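Local coordinates for thrombospondin related anonymous protein (Plasmodium falciparum, PDB 4F1J) that probably serves in cell adhesion at the parasite surface, through a von Willebrand factor A domain that binds magnesium, at residues Leu10-Asp15 with Leu49-Phe54; Thr92-Ala97 with Gln130-Glu135; Gln100-Leu105 with Arg137-Arg142; Val118-Asp123 with Val144-Phe149. One frame throughout, in Å; residues are numbered along the deposited sequence.

In the fold
The contacts sample one von Willebrand factor A domain. Interactions 1 and 4, centres about 9 Å apart, are parallel strand pairs of the central sheet, in which strands 8-15 and 115-122 are neighbours. They meet at the magnesium of the metal-ion-dependent adhesion site (MIDAS): the side chains of Asp15 and Asp123 are about 3 Å apart at their nearest atoms, and Asp15 OD2 is 2.7 Å from Thr122 OG1. Interactions 2 and 3, centres about 11 Å apart, pair helices 94-106 and 129-141, with Glu135 OE1 salt-bridged to Arg102 NE at 2.6 Å. Interaction 2 holds a second magnesium; its Leu94 side chain is, at the nearest atom, about 10 Å from the MIDAS ion. Interaction 3's sulfate probably comes from crystallisation.

Interaction 1. Residues Leu10-Asp15 with Leu49-Phe54; sequences LYLLMD and LYANIF. With EDO (1,2-ethanediol), chain J.
Strands 10-15 and 49-54 run parallel, 16° between their axes, tied by five backbone hydrogen bonds in which Leu10, Leu12 and Met14 alternate with Tyr50, Asn52 and Phe54. On the face that carries Tyr11, Leu13 and Asp15, the two tyrosine rings meet obliquely, planes at 54°, with Tyr11 CD2 3.7 Å from Tyr50 CD1. The Asn52 amide lies beside Leu13: its ND2 is 3.7 Å from Leu13 CD2 and donates to Tyr50 OH at 3.0 Å, which restrains the amide's rotation, while the buried OD1 finds no polar partner. Phe54 has CG between its backbone N and carbonyl carbon (chi1 72°), which swings the ring over the neighbouring strand; Asp15 CA sits over one ring face in a CH-pi contact, 3.8 Å from the centroid. On the other face Leu10 CD2 meets Leu49 CD1 at 3.9 Å. At the strand end Asp15 O accepts from both hydroxyls of an ethanediol, probably from the crystallisation liquor. Helix 22-38 links the strands as a beta-alpha-beta unit and covers Leu12, Met14 and Leu49; helix 94-106 packs on Tyr11, Tyr50 and Phe54, strand 58-62 on Leu49, Tyr50 and Ala51.

Interaction 2. Residues Thr92-Ala97 with Gln130-Glu135; sequences TNLSDA and QDSLKE. With MG (magnesium ion), chain H.
A second magnesium site, distinct from the MIDAS, bridges the first turn of helix 94-106 and the start of helix 129-141. Ser95 OG and Asp131 OD2 each bind the ion at 2.1 Å, and four waters raise its coordination to six; the two protein oxygens stand 3.2 Å apart as neighbouring ligands. Ser95 OG occupies the place between its own backbone N and carbonyl carbon (chi1 65°), and Asp131, described here in one of its two modelled conformers, reaches in from the facing helix through one carboxylate oxygen. Asn93, the N-cap of helix 94-106, stands in the second shell: its OD1 accepts from Asp96 N at 3.1 Å, the donor lying well above the carbonyl plane, and also from a magnesium-bound water at 2.6 Å. Farther from the ion, Ser132 OG touches Leu94 CB at 3.6 Å, its polar need met by Ser128 O. Glu135 has CG anti to its carbonyl carbon (chi1 -73°), where it passes Ser95 O at 3.7 Å; the bend at chi2 then turns the carboxylate to Arg102. Two protein oxygens and four waters thus form the shell of an ion that joins two neighbouring helices of the Rossmann-like von Willebrand factor A fold.

Interaction 3. Residues Gln100-Leu105 with Arg137-Arg142; sequences QVRKHL and RKLNDR. With SO4 (sulfate ion), chain F.
Arg102 meets the facing helix along almost its whole length. Its CB rests on Leu139 CD2 at 3.6 Å. CG passes alongside two sulfate oxygens, and CD touches Lys138 CB at 3.5 Å. There the chain bends (chi3 63°), turning NE to its salt-bridge partner Glu135 and laying one guanidinium face against the extended lysine, whose CD stands 3.4 Å above the plane. At the tip NH1 gives a weak hydrogen bond to O2 of the sulfate, an ion probably from the crystallisation liquor. Helix 94-106 and helix 129-141, here 31° apart in direction, lie side by side on the same face of the von Willebrand factor A sheet. Lys138 NZ donates to a water at 2.8 Å, which in turn donates to sulfate O4. Arg142 approaches the anion from the end of its helix: the guanidinium presents its edge, NE donating to O1 at 3.1 Å in a nearly straight bond (166°), NH2 to O2 at 3.2 Å. The same arginine slides past Leu105 in the opposite direction, CD 3.8 Å from Leu105 CB. Deeper in, the Leu139 side chain crosses those of Val101 and Leu105 at about a right angle, CD2 touching Val101 CG1 and Leu105 CD1; Val101 also packs on Tyr11 and Val118, Leu105 on Tyr11 and Val144.

Interaction 4. Residues Val118-Asp123 with Val144-Phe149; sequences VVILTD and VKIAVF. With MG (magnesium ion), chain C.
Val118 N to Lys145 O and Val118 O to Ala147 N, each 2.8 Å, open a ladder of five backbone hydrogen bonds between parallel strands; Ile120 and Phe149 continue it, and Thr122 N to Phe149 O closes it at 3.1 Å. The strand axes are inclined by 21°. Just past the last rung Asp123 OD1 binds magnesium at 2.1 Å, with three waters and Ser17 and Ser19 completing the shell; one of those waters also donates to Asp123 O. Asp15 accepts from Asp123 N and is hydrogen-bonded to Thr122 OG1, a second-shell link to the neighbouring strand. Packing follows on both faces. On one, Ile120 CD1 touches both Ile146 CG2 at 3.8 Å and Val148 CG2 at 3.9 Å, while Val118 CG2 touches Val144 CG1. On the other, Leu121 has CG anti to its carbonyl carbon (chi1 -51°), which brings CD2 within 3.7 Å of Phe149 CB; the Phe149 ring goes on to meet Phe191 of helix 184-200 edge-to-face. Apolar side chains thus flank a buried ladder whose facing N-H and C=O groups bond across it, and the magnesium-binding carboxylate of Asp123 sits just past the C-terminal end of strand 118-122, at the MIDAS of the domain.

Interaction 1. Residues Leu10-Asp15 with Leu49-Phe54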
# COMPACT_ATOMS: atom_id res chain seq x y z
N LEU A 10 4.48 -1.99 8.08
CA LEU A 10 4.18 -1.73 6.66
C LEU A 10 2.66 -1.71 6.51
O LEU A 10 1.99 -2.69 6.82
CB LEU A 10 4.82 -2.79 5.75
CG LEU A 10 4.84 -2.54 4.25
CD1 LEU A 10 5.87 -3.44 3.55
CD2 LEU A 10 3.42 -2.76 3.65
N TYR A 11 2.15 -0.56 6.09
CA TYR A 11 0.74 -0.30 5.96
C TYR A 11 0.36 -0.37 4.48
O TYR A 11 0.56 0.58 3.68
CB TYR A 11 0.33 1.08 6.52
CG TYR A 11 0.77 1.34 7.93
CD1 TYR A 11 2.06 1.77 8.22
CD2 TYR A 11 -0.07 1.10 8.98
CE1 TYR A 11 2.47 1.97 9.53
CE2 TYR A 11 0.32 1.31 10.29
CZ TYR A 11 1.59 1.76 10.56
OH TYR A 11 1.97 1.93 11.89
N LEU A 12 -0.20 -1.52 4.13
CA LEU A 12 -0.69 -1.77 2.77
C LEU A 12 -2.10 -1.18 2.60
O LEU A 12 -3.05 -1.59 3.28
CB LEU A 12 -0.67 -3.29 2.48
CG LEU A 12 -1.22 -3.69 1.11
CD1 LEU A 12 -0.42 -3.09 -0.03
CD2 LEU A 12 -1.28 -5.26 1.05
N LEU A 13 -2.25 -0.21 1.68
CA LEU A 13 -3.53 0.44 1.43
C LEU A 13 -3.93 0.07 0.02
O LEU A 13 -3.30 0.50 -0.95
CB LEU A 13 -3.45 1.98 1.57
CG LEU A 13 -2.70 2.57 2.76
CD1 LEU A 13 -2.94 4.07 2.89
CD2 LEU A 13 -2.95 1.89 4.08
N MET A 14 -4.98 -0.74 -0.09
CA MET A 14 -5.33 -1.36 -1.38
C MET A 14 -6.64 -0.77 -1.91
O MET A 14 -7.70 -0.98 -1.35
CB MET A 14 -5.45 -2.87 -1.19
CG MET A 14 -5.79 -3.62 -2.43
SD MET A 14 -5.81 -5.39 -2.09
CE MET A 14 -5.94 -6.07 -3.76
N ASP A 15 -6.51 0.02 -2.98
CA ASP A 15 -7.63 0.63 -3.69
C ASP A 15 -8.55 -0.49 -4.16
O ASP A 15 -8.09 -1.45 -4.78
CB ASP A 15 -7.01 1.41 -4.84
CG ASP A 15 -8.02 2.07 -5.79
OD1 ASP A 15 -9.15 1.60 -5.98
OD2 ASP A 15 -7.55 3.04 -6.41
N LEU A 49 2.85 -6.41 9.11
CA LEU A 49 1.89 -5.91 8.13
C LEU A 49 0.60 -5.42 8.73
O LEU A 49 0.03 -6.03 9.63
CB LEU A 49 1.56 -7.05 7.14
CG LEU A 49 0.61 -6.71 6.00
CD1 LEU A 49 1.27 -5.77 5.00
CD2 LEU A 49 0.20 -8.06 5.36
N TYR A 50 0.11 -4.31 8.17
CA TYR A 50 -1.26 -3.83 8.34
C TYR A 50 -1.82 -3.76 6.93
O TYR A 50 -1.10 -3.49 5.98
CB TYR A 50 -1.26 -2.44 8.94
CG TYR A 50 -2.57 -1.65 8.75
CD1 TYR A 50 -2.80 -0.89 7.59
CD2 TYR A 50 -3.56 -1.71 9.73
CE1 TYR A 50 -3.98 -0.15 7.46
CE2 TYR A 50 -4.77 -1.01 9.57
CZ TYR A 50 -4.96 -0.24 8.43
OH TYR A 50 -6.15 0.47 8.30
N ALA A 51 -3.11 -4.02 6.80
CA ALA A 51 -3.74 -3.89 5.48
C ALA A 51 -5.12 -3.32 5.61
O ALA A 51 -5.89 -3.70 6.49
CB ALA A 51 -3.79 -5.26 4.73
N ASN A 52 -5.43 -2.38 4.73
CA ASN A 52 -6.81 -1.97 4.52
C ASN A 52 -7.15 -1.95 3.05
O ASN A 52 -6.25 -1.98 2.20
CB ASN A 52 -7.21 -0.66 5.24
CG ASN A 52 -6.62 0.62 4.66
OD1 ASN A 52 -6.45 0.78 3.45
ND2 ASN A 52 -6.35 1.59 5.55
N ILE A 53 -8.45 -1.98 2.77
CA ILE A 53 -8.94 -1.67 1.42
C ILE A 53 -9.61 -0.32 1.50
O ILE A 53 -10.11 0.08 2.57
CB ILE A 53 -9.89 -2.74 0.90
CG1 ILE A 53 -11.04 -2.98 1.87
CG2 ILE A 53 -9.11 -4.06 0.65
CD1 ILE A 53 -12.11 -3.97 1.36
N PHE A 54 -9.65 0.40 0.39
CA PHE A 54 -10.32 1.69 0.38
C PHE A 54 -10.96 1.97 -0.98
O PHE A 54 -10.38 1.75 -2.04
CB PHE A 54 -9.38 2.83 0.81
CG PHE A 54 -8.34 3.18 -0.21
CD1 PHE A 54 -7.12 2.52 -0.22
CD2 PHE A 54 -8.55 4.17 -1.16
CE1 PHE A 54 -6.15 2.82 -1.15
CE2 PHE A 54 -7.57 4.44 -2.11
CZ PHE A 54 -6.39 3.76 -2.11
C1 EDO J . -5.48 -1.11 -7.65
O1 EDO J . -6.67 -0.34 -7.46
C2 EDO J . -5.66 -2.52 -7.08
O2 EDO J . -5.87 -2.51 -5.67

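Interaction 2. Residues Thr92-Ala97 with Gln130-Glu135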
# COMPACT_ATOMS: atom_id res chain seq x y z
N THR A 92 -12.60 6.65 -4.60
CA THR A 92 -11.16 6.53 -4.26
C THR A 92 -10.80 7.44 -3.09
O THR A 92 -10.13 8.47 -3.27
CB THR A 92 -10.29 6.86 -5.49
OG1 THR A 92 -10.79 6.14 -6.64
CG2 THR A 92 -8.81 6.52 -5.26
N ASN A 93 -11.23 7.02 -1.90
CA ASN A 93 -11.05 7.81 -0.69
C ASN A 93 -9.69 7.46 -0.08
O ASN A 93 -9.61 6.88 1.01
CB ASN A 93 -12.18 7.53 0.28
CG ASN A 93 -12.28 8.56 1.41
OD1 ASN A 93 -11.39 9.35 1.67
ND2 ASN A 93 -13.39 8.49 2.11
N LEU A 94 -8.63 7.85 -0.77
CA LEU A 94 -7.26 7.64 -0.28
C LEU A 94 -7.04 8.38 1.03
O LEU A 94 -6.34 7.88 1.92
CB LEU A 94 -6.22 8.12 -1.30
CG LEU A 94 -4.75 7.96 -0.86
CD1 LEU A 94 -4.44 6.53 -0.57
CD2 LEU A 94 -3.80 8.55 -1.91
N SER A 95 -7.61 9.57 1.17
CA SER A 95 -7.36 10.36 2.37
C SER A 95 -7.87 9.65 3.63
O SER A 95 -7.19 9.69 4.66
CB SER A 95 -7.90 11.79 2.22
OG SER A 95 -9.32 11.79 2.10
N ASP A 96 -8.99 8.94 3.55
CA ASP A 96 -9.48 8.14 4.67
C ASP A 96 -8.55 6.96 5.00
O ASP A 96 -8.33 6.64 6.18
CB ASP A 96 -10.90 7.60 4.42
CG ASP A 96 -11.54 7.04 5.66
OD1 ASP A 96 -11.50 7.72 6.71
OD2 ASP A 96 -12.07 5.91 5.63
N ALA A 97 -8.04 6.30 3.97
CA ALA A 97 -7.06 5.23 4.15
C ALA A 97 -5.79 5.73 4.88
O ALA A 97 -5.26 5.08 5.78
CB ALA A 97 -6.67 4.67 2.80
N GLN A 130 -6.19 17.39 -2.36
CA GLN A 130 -5.90 18.28 -1.22
C GLN A 130 -5.82 17.52 0.11
O GLN A 130 -4.80 17.65 0.83
CB GLN A 130 -6.94 19.39 -1.11
CG GLN A 130 -6.54 20.54 -0.19
CD GLN A 130 -5.49 21.46 -0.78
OE1 GLN A 130 -5.36 21.58 -2.00
NE2 GLN A 130 -4.72 22.11 0.09
N ASP A 131 -6.84 16.74 0.45
CA ASP A 131 -6.84 16.04 1.72
C ASP A 131 -5.86 14.87 1.73
O ASP A 131 -5.32 14.53 2.77
CB ASP A 131 -8.23 15.53 2.09
CG ASP A 131 -8.36 15.35 3.58
OD1 ASP A 131 -7.86 16.23 4.32
OD2 ASP A 131 -8.95 14.33 4.01
N SER A 132 -5.62 14.27 0.57
CA SER A 132 -4.65 13.17 0.48
C SER A 132 -3.23 13.70 0.73
O SER A 132 -2.43 13.11 1.49
CB SER A 132 -4.73 12.48 -0.89
OG SER A 132 -5.92 11.72 -1.00
N LEU A 133 -2.93 14.84 0.12
CA LEU A 133 -1.64 15.50 0.36
C LEU A 133 -1.48 16.04 1.77
O LEU A 133 -0.37 15.99 2.30
CB LEU A 133 -1.38 16.60 -0.68
CG LEU A 133 -1.03 16.10 -2.08
CD1 LEU A 133 -0.98 17.27 -3.07
CD2 LEU A 133 0.29 15.31 -2.15
N LYS A 134 -2.55 16.54 2.39
CA LYS A 134 -2.54 16.99 3.77
C LYS A 134 -2.25 15.84 4.75
O LYS A 134 -1.36 15.93 5.60
CB LYS A 134 -3.87 17.61 4.09
CG LYS A 134 -4.02 18.11 5.48
CD LYS A 134 -5.14 19.13 5.54
CE LYS A 134 -5.71 19.21 6.93
NZ LYS A 134 -6.74 20.27 6.99
N GLU A 135 -3.01 14.75 4.62
CA GLU A 135 -2.69 13.52 5.35
C GLU A 135 -1.25 13.05 5.11
O GLU A 135 -0.56 12.69 6.08
CB GLU A 135 -3.68 12.38 5.04
CG GLU A 135 -5.05 12.56 5.66
CD GLU A 135 -5.03 12.59 7.19
OE1 GLU A 135 -4.20 11.89 7.82
OE2 GLU A 135 -5.87 13.32 7.75
MG MG H . -10.47 13.05 3.40
O HOH W 1 -11.95 11.55 2.92
O HOH W 2 -9.86 12.04 5.02
O HOH W 3 -11.78 14.05 4.68
O HOH W 4 -11.09 13.94 1.71

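Interaction 3. Residues Gln100-Leu105 with Arg137-Arg142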
# COMPACT_ATOMS: atom_id res chain seq x y z
N GLN A 100 -6.35 6.46 8.56
CA GLN A 100 -6.32 5.28 9.45
C GLN A 100 -4.90 4.99 9.89
O GLN A 100 -4.67 4.61 11.05
CB GLN A 100 -6.93 4.06 8.79
CG GLN A 100 -8.39 4.24 8.35
CD GLN A 100 -9.25 4.97 9.36
OE1 GLN A 100 -9.38 4.54 10.52
NE2 GLN A 100 -9.81 6.10 8.96
N VAL A 101 -3.94 5.18 8.98
CA VAL A 101 -2.53 5.03 9.34
C VAL A 101 -2.14 6.06 10.41
O VAL A 101 -1.52 5.72 11.42
CB VAL A 101 -1.62 5.14 8.15
CG1 VAL A 101 -0.15 5.13 8.58
CG2 VAL A 101 -1.92 3.98 7.16
N ARG A 102 -2.51 7.32 10.19
CA ARG A 102 -2.18 8.36 11.15
C ARG A 102 -2.84 8.09 12.49
O ARG A 102 -2.28 8.46 13.51
CB ARG A 102 -2.57 9.74 10.59
CG ARG A 102 -2.09 10.95 11.42
CD ARG A 102 -2.22 12.24 10.61
NE ARG A 102 -3.60 12.54 10.28
CZ ARG A 102 -4.40 13.33 10.98
NH1 ARG A 102 -3.98 13.88 12.10
NH2 ARG A 102 -5.65 13.55 10.58
N LYS A 103 -4.01 7.43 12.52
CA LYS A 103 -4.65 7.09 13.80
C LYS A 103 -3.81 6.05 14.56
O LYS A 103 -3.69 6.14 15.78
CB LYS A 103 -6.09 6.60 13.59
CG LYS A 103 -7.07 7.70 13.29
CD LYS A 103 -8.41 7.11 12.85
N HIS A 104 -3.22 5.08 13.85
CA HIS A 104 -2.28 4.15 14.50
C HIS A 104 -1.15 4.93 15.18
O HIS A 104 -0.76 4.62 16.31
CB HIS A 104 -1.66 3.15 13.51
CG HIS A 104 -2.61 2.09 13.05
ND1 HIS A 104 -3.66 2.34 12.20
CD2 HIS A 104 -2.66 0.76 13.33
CE1 HIS A 104 -4.31 1.21 11.96
NE2 HIS A 104 -3.72 0.23 12.63
N LEU A 105 -0.62 5.92 14.48
CA LEU A 105 0.53 6.68 15.00
C LEU A 105 0.07 7.53 16.18
O LEU A 105 0.73 7.54 17.23
CB LEU A 105 1.16 7.56 13.92
CG LEU A 105 1.56 6.79 12.65
CD1 LEU A 105 2.21 7.68 11.58
CD2 LEU A 105 2.46 5.62 13.00
N ARG A 137 1.41 14.67 4.31
CA ARG A 137 2.35 15.57 5.03
C ARG A 137 2.42 15.25 6.51
O ARG A 137 3.51 15.25 7.10
CB ARG A 137 1.90 17.04 4.88
CG ARG A 137 2.66 18.01 5.80
N LYS A 138 1.26 15.03 7.11
CA LYS A 138 1.16 14.74 8.53
C LYS A 138 1.88 13.43 8.82
O LYS A 138 2.56 13.30 9.82
CB LYS A 138 -0.29 14.68 8.99
CG LYS A 138 -0.99 16.04 9.07
CD LYS A 138 -2.42 15.92 9.55
CE LYS A 138 -3.16 17.26 9.37
NZ LYS A 138 -4.50 17.23 10.00
N LEU A 139 1.70 12.45 7.94
CA LEU A 139 2.44 11.19 8.05
C LEU A 139 3.94 11.40 7.88
O LEU A 139 4.73 10.87 8.65
CB LEU A 139 1.91 10.19 7.02
CG LEU A 139 0.46 9.74 7.27
CD1 LEU A 139 -0.00 8.85 6.12
CD2 LEU A 139 0.30 8.99 8.59
N ASN A 140 4.36 12.16 6.87
CA ASN A 140 5.77 12.45 6.66
C ASN A 140 6.41 13.10 7.91
O ASN A 140 7.55 12.77 8.29
CB ASN A 140 5.97 13.38 5.45
CG ASN A 140 5.71 12.70 4.10
OD1 ASN A 140 5.78 11.46 3.95
ND2 ASN A 140 5.39 13.52 3.11
N ASP A 141 5.65 13.99 8.56
CA ASP A 141 6.16 14.69 9.76
C ASP A 141 6.40 13.72 10.92
O ASP A 141 7.22 13.95 11.82
CB ASP A 141 5.18 15.78 10.19
CG ASP A 141 5.27 17.04 9.36
OD1 ASP A 141 6.16 17.19 8.49
OD2 ASP A 141 4.39 17.89 9.61
N ARG A 142 5.67 12.61 10.90
CA ARG A 142 5.86 11.53 11.85
C ARG A 142 6.83 10.46 11.33
O ARG A 142 6.89 9.38 11.91
CB ARG A 142 4.50 10.92 12.20
CG ARG A 142 3.62 11.80 13.11
CD ARG A 142 2.22 11.18 13.24
NE ARG A 142 1.32 11.83 14.19
CZ ARG A 142 1.13 11.45 15.45
NH1 ARG A 142 1.83 10.45 15.99
NH2 ARG A 142 0.27 12.11 16.21
S SO4 F . -1.06 14.63 13.78
O1 SO4 F . -0.20 14.15 12.70
O2 SO4 F . -1.84 13.53 14.33
O3 SO4 F . -0.25 15.21 14.84
O4 SO4 F . -1.94 15.68 13.26
O HOH W 5 -4.29 16.88 12.73

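Interaction 4. Residues Val118-Asp123 with Val144-Phe149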
# COMPACT_ATOMS: atom_id res chain seq x y z
N VAL A 118 4.18 3.20 4.23
CA VAL A 118 2.88 3.02 3.61
C VAL A 118 3.12 2.58 2.17
O VAL A 118 3.93 3.17 1.45
CB VAL A 118 2.05 4.35 3.63
CG1 VAL A 118 0.81 4.27 2.71
CG2 VAL A 118 1.59 4.71 5.02
N VAL A 119 2.43 1.52 1.74
CA VAL A 119 2.46 1.12 0.33
C VAL A 119 1.05 1.11 -0.21
O VAL A 119 0.18 0.39 0.32
CB VAL A 119 3.08 -0.25 0.14
CG1 VAL A 119 3.05 -0.61 -1.34
CG2 VAL A 119 4.53 -0.24 0.65
N ILE A 120 0.83 1.98 -1.20
CA ILE A 120 -0.48 2.17 -1.82
C ILE A 120 -0.50 1.41 -3.17
O ILE A 120 0.38 1.61 -4.00
CB ILE A 120 -0.76 3.67 -2.07
CG1 ILE A 120 -0.96 4.43 -0.76
CG2 ILE A 120 -1.98 3.81 -2.97
CD1 ILE A 120 -0.54 5.94 -0.82
N LEU A 121 -1.51 0.57 -3.37
CA LEU A 121 -1.82 -0.01 -4.68
C LEU A 121 -3.06 0.71 -5.22
O LEU A 121 -4.09 0.72 -4.57
CB LEU A 121 -2.08 -1.51 -4.57
CG LEU A 121 -1.05 -2.39 -3.84
CD1 LEU A 121 -1.51 -3.87 -3.92
CD2 LEU A 121 0.34 -2.16 -4.37
N THR A 122 -2.94 1.41 -6.35
CA THR A 122 -4.08 2.22 -6.82
C THR A 122 -4.21 2.21 -8.32
O THR A 122 -3.22 2.13 -9.02
CB THR A 122 -3.99 3.67 -6.28
OG1 THR A 122 -5.23 4.38 -6.50
CG2 THR A 122 -2.80 4.42 -6.89
N ASP A 123 -5.44 2.34 -8.81
CA ASP A 123 -5.68 2.47 -10.26
C ASP A 123 -6.30 3.82 -10.63
O ASP A 123 -6.85 3.98 -11.72
CB ASP A 123 -6.59 1.34 -10.73
CG ASP A 123 -8.07 1.63 -10.58
OD1 ASP A 123 -8.48 2.34 -9.61
OD2 ASP A 123 -8.82 1.08 -11.40
N VAL A 144 7.01 8.86 8.40
CA VAL A 144 6.46 7.83 7.52
C VAL A 144 6.92 8.04 6.08
O VAL A 144 6.85 9.16 5.55
CB VAL A 144 4.93 7.82 7.57
CG1 VAL A 144 4.38 6.78 6.55
CG2 VAL A 144 4.41 7.54 9.02
N LYS A 145 7.42 6.97 5.46
CA LYS A 145 7.71 6.96 4.05
C LYS A 145 6.49 6.38 3.31
O LYS A 145 5.85 5.47 3.83
CB LYS A 145 8.97 6.15 3.74
CG LYS A 145 10.23 6.92 4.11
CD LYS A 145 11.50 6.32 3.55
CE LYS A 145 12.70 7.25 3.84
NZ LYS A 145 14.04 6.58 3.83
N ILE A 146 6.23 6.89 2.12
CA ILE A 146 5.07 6.48 1.33
C ILE A 146 5.53 6.02 -0.04
O ILE A 146 6.31 6.70 -0.70
CB ILE A 146 4.06 7.64 1.17
CG1 ILE A 146 3.61 8.18 2.57
CG2 ILE A 146 2.85 7.18 0.29
CD1 ILE A 146 2.70 9.44 2.51
N ALA A 147 5.07 4.84 -0.46
CA ALA A 147 5.34 4.29 -1.78
C ALA A 147 4.03 4.07 -2.51
O ALA A 147 3.03 3.77 -1.87
CB ALA A 147 6.14 2.97 -1.68
N VAL A 148 4.05 4.19 -3.83
CA VAL A 148 2.85 4.00 -4.64
C VAL A 148 3.13 3.11 -5.85
O VAL A 148 4.09 3.32 -6.61
CB VAL A 148 2.26 5.33 -5.15
CG1 VAL A 148 1.09 5.07 -6.11
CG2 VAL A 148 1.79 6.24 -3.98
N PHE A 149 2.26 2.14 -6.04
CA PHE A 149 2.29 1.25 -7.21
C PHE A 149 1.01 1.55 -7.99
O PHE A 149 -0.09 1.19 -7.55
CB PHE A 149 2.33 -0.21 -6.75
CG PHE A 149 2.51 -1.23 -7.86
CD1 PHE A 149 1.41 -1.74 -8.53
CD2 PHE A 149 3.78 -1.69 -8.20
CE1 PHE A 149 1.55 -2.70 -9.52
CE2 PHE A 149 3.93 -2.65 -9.22
CZ PHE A 149 2.82 -3.16 -9.86
MG MG C . -10.17 3.51 -9.47
O HOH W 6 -9.62 4.60 -11.09
O HOH W 7 -9.08 4.53 -7.93
O HOH W 8 -11.74 4.72 -9.42